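Local coordinates for putative PLP-dependent aminotransferase (Bacillus cereus ATCC 10987, PDB 3JU7), which probably acts as a pyridoxal phosphate-dependent aminotransferase of the DegT/DnrJ/EryC1/StrS family, transferring amino groups by way of a covalently held cofactor, at residues R257-I260 and S261-K265; G167-G171 and G172-G176. All coordinates share one frame; numbering follows the deposited sequence.

Interaction 1 (R257-I260 and S261-K265); sequences RTRI and SEWYK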
loop_
_atom_site.group_PDB
_atom_site.type_symbol
_atom_site.label_atom_id
_atom_site.label_comp_id
_atom_site.label_asym_id
_atom_site.label_seq_id
_atom_site.Cartn_x
_atom_site.Cartn_y
_atom_site.Cartn_z
ATOM N N ARG A 257 19.139 21.488 0.956
ATOM C CA ARG A 257 17.872 22.074 1.435
ATOM C C ARG A 257 18.072 23.133 2.498
ATOM O O ARG A 257 17.374 24.162 2.517
ATOM C CB ARG A 257 16.926 21.008 2.012
ATOM C CG ARG A 257 16.176 20.264 0.994
ATOM C CD ARG A 257 15.296 19.155 1.558
ATOM N NE ARG A 257 14.808 18.428 0.407
ATOM C CZ ARG A 257 13.794 18.806 -0.368
ATOM N NH1 ARG A 257 13.063 19.869 -0.085
ATOM N NH2 ARG A 257 13.497 18.083 -1.439
ATOM N N THR A 258 19.005 22.876 3.415
ATOM C CA THR A 258 19.289 23.869 4.430
ATOM C C THR A 258 19.801 25.143 3.784
ATOM O O THR A 258 19.343 26.211 4.109
ATOM C CB THR A 258 20.270 23.363 5.449
ATOM O OG1 THR A 258 19.748 22.159 6.026
ATOM C CG2 THR A 258 20.479 24.430 6.537
ATOM N N ARG A 259 20.717 25.022 2.830
ATOM C CA ARG A 259 21.238 26.188 2.126
ATOM C C ARG A 259 20.130 27.001 1.504
ATOM O O ARG A 259 20.137 28.215 1.624
ATOM C CB ARG A 259 22.202 25.802 1.006
ATOM C CG ARG A 259 23.624 25.568 1.465
ATOM C CD ARG A 259 24.658 26.201 0.513
ATOM N NE ARG A 259 24.343 25.976 -0.904
ATOM C CZ ARG A 259 24.555 24.840 -1.573
ATOM N NH1 ARG A 259 25.092 23.779 -0.975
ATOM N NH2 ARG A 259 24.229 24.763 -2.862
ATOM N N ILE A 260 19.207 26.338 0.804
ATOM C CA ILE A 260 18.110 27.045 0.124
ATOM C C ILE A 260 17.207 27.741 1.157
ATOM O O ILE A 260 16.823 28.902 0.978
ATOM C CB ILE A 260 17.304 26.116 -0.793
ATOM C CG1 ILE A 260 18.193 25.589 -1.915
ATOM C CG2 ILE A 260 16.161 26.844 -1.424
ATOM C CD1 ILE A 260 17.609 24.371 -2.600
ATOM N N SER A 261 16.930 27.050 2.257
ATOM C CA SER A 261 16.171 27.646 3.369
ATOM C C SER A 261 16.840 28.901 3.926
ATOM O O SER A 261 16.177 29.926 4.093
ATOM C CB SER A 261 15.988 26.652 4.519
ATOM O OG SER A 261 15.210 25.538 4.122
ATOM N N GLU A 262 18.144 28.790 4.218
ATOM C CA GLU A 262 18.959 29.910 4.678
ATOM C C GLU A 262 18.830 31.083 3.704
ATOM O O GLU A 262 18.651 32.227 4.131
ATOM C CB GLU A 262 20.456 29.523 4.785
ATOM C CG GLU A 262 20.854 28.464 5.868
ATOM C CD GLU A 262 22.364 28.135 5.837
ATOM O OE1 GLU A 262 23.160 29.049 5.531
ATOM O OE2 GLU A 262 22.769 26.978 6.115
ATOM N N TRP A 263 18.934 30.810 2.402
ATOM C CA TRP A 263 18.810 31.868 1.401
ATOM C C TRP A 263 17.432 32.539 1.464
ATOM O O TRP A 263 17.287 33.764 1.339
ATOM C CB TRP A 263 19.013 31.326 -0.015
ATOM C CG TRP A 263 20.403 30.962 -0.367
ATOM C CD1 TRP A 263 21.553 31.500 0.145
ATOM C CD2 TRP A 263 20.814 30.027 -1.377
ATOM N NE1 TRP A 263 22.638 30.936 -0.459
ATOM C CE2 TRP A 263 22.218 30.032 -1.398
ATOM C CE3 TRP A 263 20.128 29.191 -2.265
ATOM C CZ2 TRP A 263 22.952 29.221 -2.260
ATOM C CZ3 TRP A 263 20.856 28.386 -3.113
ATOM C CH2 TRP A 263 22.249 28.396 -3.102
ATOM N N TYR A 264 16.411 31.724 1.610
ATOM C CA TYR A 264 15.073 32.248 1.724
ATOM C C TYR A 264 14.997 33.210 2.916
ATOM O O TYR A 264 14.456 34.311 2.792
ATOM C CB TYR A 264 14.072 31.107 1.891
ATOM C CG TYR A 264 13.205 30.793 0.686
ATOM C CD1 TYR A 264 12.309 31.734 0.184
ATOM C CD2 TYR A 264 13.232 29.545 0.096
ATOM C CE1 TYR A 264 11.493 31.437 -0.891
ATOM C CE2 TYR A 264 12.426 29.249 -0.974
ATOM C CZ TYR A 264 11.546 30.182 -1.462
ATOM O OH TYR A 264 10.690 29.842 -2.503
ATOM N N LYS A 265 15.562 32.803 4.051
ATOM C CA LYS A 265 15.459 33.587 5.273
ATOM C C LYS A 265 16.196 34.904 5.123
ATOM O O LYS A 265 15.681 35.974 5.480
ATOM C CB LYS A 265 15.987 32.797 6.470
ATOM C CG LYS A 265 15.070 31.643 6.834
ATOM C CD LYS A 265 15.594 30.665 7.887
ATOM C CE LYS A 265 14.985 29.268 7.650
ATOM N NZ LYS A 265 15.045 28.358 8.824
#
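Ile260 and Trp263, one turn apart on helix 250-270, meet at the border between the buried and the exposed side of this contact. The methylene CG1 of Ile260 lies 4.0 Å from CZ3 at the benzo end of the indole. With CG of Trp263 anti to its carbonyl carbon (chi1 -72°), the ring system folds back over the preceding turn, and O of Arg259 sits over one face, 3.4 Å from CG of Trp263. On the buried flank, where Leu352 and Met356 cover Ile260, its CG2 approaches CD2 of Tyr264 at 4.3 Å; the phenol ring packs on Val361, Ile364 and Val365 of helix 358-368, and its OH is bonded to O of Pro351. Ser261, also buried, places OG 3.0 Å from O of Arg257, but Gln288 OE1 is a second acceptor for the hydroxyl, which leaves the proton unassigned.

The solvent side has less cover. Exposed Arg259 runs alongside Trp263, its NE 3.8 Å from CZ2 of Trp263, and the guanidinium turns an edge to the indole, its plane 67° from the ring. Farther round, CG2 of Thr258 lies 3.5 Å from OE2 of exposed Glu262, a methyl beside a carboxylate, while OG1 of Thr258 bonds to O of Leu254. The chemistry implies a stretch of helix with a mixed inner side, where Ile260 and Tyr264 pack while Ser261 and buried Arg257, bonded through NH1 to O of Gln288, supply polar anchors, and with Arg259 and Glu262 held only lightly outside.

Interaction 2 (G167-G171 and G172-G176); sequences GLMNG and GMHYG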
loop_
_atom_site.group_PDB
_atom_site.type_symbol
_atom_site.label_atom_id
_atom_site.label_comp_id
_atom_site.label_asym_id
_atom_site.label_seq_id
_atom_site.Cartn_x
_atom_site.Cartn_y
_atom_site.Cartn_z
ATOM N N GLY A 167 14.807 12.543 8.833
ATOM C CA GLY A 167 16.073 13.206 8.716
ATOM C C GLY A 167 16.152 14.452 9.564
ATOM O O GLY A 167 17.170 15.095 9.571
ATOM N N LEU A 168 15.080 14.807 10.281
ATOM C CA LEU A 168 15.064 15.994 11.160
ATOM C C LEU A 168 15.827 15.760 12.473
ATOM O O LEU A 168 15.403 14.974 13.339
ATOM C CB LEU A 168 13.631 16.427 11.478
ATOM C CG LEU A 168 13.491 17.633 12.390
ATOM C CD1 LEU A 168 14.232 18.864 11.784
ATOM C CD2 LEU A 168 11.967 17.914 12.621
HETATM N N MSE A 169 16.920 16.496 12.615
HETATM C CA MSE A 169 17.837 16.453 13.751
HETATM C C MSE A 169 17.813 17.753 14.540
HETATM O O MSE A 169 17.710 18.832 13.967
HETATM C CB MSE A 169 19.262 16.330 13.222
HETATM C CG MSE A 169 19.478 15.183 12.259
HETATM SE SE MSE A 169 19.487 13.561 13.240
HETATM C CE MSE A 169 20.862 12.688 12.227
ATOM N N ASN A 170 17.968 17.663 15.849
ATOM C CA ASN A 170 18.027 18.850 16.694
ATOM C C ASN A 170 18.870 18.485 17.892
ATOM O O ASN A 170 18.523 17.595 18.662
ATOM C CB ASN A 170 16.625 19.281 17.135
ATOM C CG ASN A 170 16.620 20.576 17.940
ATOM O OD1 ASN A 170 17.632 21.242 18.056
ATOM N ND2 ASN A 170 15.444 20.949 18.470
ATOM N N GLY A 171 19.999 19.172 18.023
ATOM C CA GLY A 171 20.949 18.903 19.081
ATOM C C GLY A 171 21.456 17.492 18.972
ATOM O O GLY A 171 21.616 16.823 19.969
ATOM N N GLY A 172 21.671 17.028 17.754
ATOM C CA GLY A 172 22.144 15.673 17.531
ATOM C C GLY A 172 21.144 14.570 17.835
ATOM O O GLY A 172 21.517 13.411 17.925
HETATM N N MSE A 173 19.869 14.882 17.984
HETATM C CA MSE A 173 18.916 13.818 18.201
HETATM C C MSE A 173 17.940 13.817 17.046
HETATM O O MSE A 173 17.515 14.886 16.592
HETATM C CB MSE A 173 18.204 14.017 19.534
HETATM C CG MSE A 173 16.779 13.497 19.595
HETATM SE SE MSE A 173 16.133 13.563 21.403
HETATM C CE MSE A 173 14.298 13.980 21.057
ATOM N N HIS A 174 17.584 12.614 16.577
ATOM C CA HIS A 174 16.621 12.487 15.506
ATOM C C HIS A 174 15.209 12.677 16.066
ATOM O O HIS A 174 14.897 12.217 17.159
ATOM C CB HIS A 174 16.744 11.147 14.796
ATOM C CG HIS A 174 15.876 11.039 13.580
ATOM N ND1 HIS A 174 14.631 10.461 13.609
ATOM C CD2 HIS A 174 16.064 11.462 12.309
ATOM C CE1 HIS A 174 14.090 10.526 12.408
ATOM N NE2 HIS A 174 14.942 11.129 11.601
ATOM N N TYR A 175 14.365 13.349 15.300
ATOM C CA TYR A 175 12.998 13.570 15.704
ATOM C C TYR A 175 12.291 12.257 16.005
ATOM O O TYR A 175 12.282 11.374 15.146
ATOM C CB TYR A 175 12.213 14.284 14.609
ATOM C CG TYR A 175 10.843 14.595 15.112
ATOM C CD1 TYR A 175 10.647 15.671 15.955
ATOM C CD2 TYR A 175 9.764 13.777 14.832
ATOM C CE1 TYR A 175 9.430 15.961 16.472
ATOM C CE2 TYR A 175 8.498 14.067 15.361
ATOM C CZ TYR A 175 8.355 15.167 16.189
ATOM O OH TYR A 175 7.146 15.512 16.750
ATOM N N GLY A 176 11.711 12.172 17.210
ATOM C CA GLY A 176 10.921 11.033 17.677
ATOM C C GLY A 176 11.638 10.044 18.597
ATOM O O GLY A 176 11.029 9.090 19.104
#
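The imidazole of His174 turns back along the hairpin toward Gly167, presenting the edge that carries NE2. N of Gly167 meets NE2 of His174 over 3.1 Å; the amide can only donate, so NE2 accepts, the donor lying 12° out of the ring plane. The side chain reaches this position with CG anti to the backbone N (chi1 -173°), and O of Leu168 lies over one face of the ring, 3.7 Å from CD2 of His174. Selenomethionine Met169 occupies the same face of the two strands; its bend at chi2 (-74°) brings SE to the edge of the imidazole, 5.1 Å from the centroid of the His174 ring. Phe49 stacks on that ring and Phe166 meets it edge-to-face, so the histidine has aromatic neighbours.

The framework is a beta hairpin with a two-residue loop: Asn170 to Met173 form a type I' turn, with Gly171 and Gly172 at its corners, both at positive phi. Asn170 and Met173 are a hydrogen-bonded antiparallel pair, N of Asn170 lying 2.9 Å from O of Met173; Met169 and His174 form the following non-hydrogen-bonded pair.

Beyond them, Leu168 and Tyr175 cross at their bases, CB of Leu168 standing 4.1 Å from CB of Tyr175. N of Tyr175 bonds to O of Leu168 at 2.8 Å, while the phenol continues away to meet Trp142 edge-to-face and bond through OH to O of Met143.

In the fold
Interaction 2 precedes interaction 1 in the chain, and both lie within the region assigned to one aminotransferase family. Their centres are 18 Å apart and their nearest atoms about 8 Å, so neither touches the other. In the chain, the hairpin falls between strands 159-161 and 182-186, neighbours in the mixed sheet. The centre of interaction 1 sits farther out, about 20 Å from the centre of the chain; the centre of interaction 2 is about 14 Å from it. Neither contact forms part of the annotated sites. Lys191, the predicted cofactor-binding lysine, is absent from the model, so no distance to it can be given, but Arg257 of interaction 1 touches Pro192, the next residue in sequence.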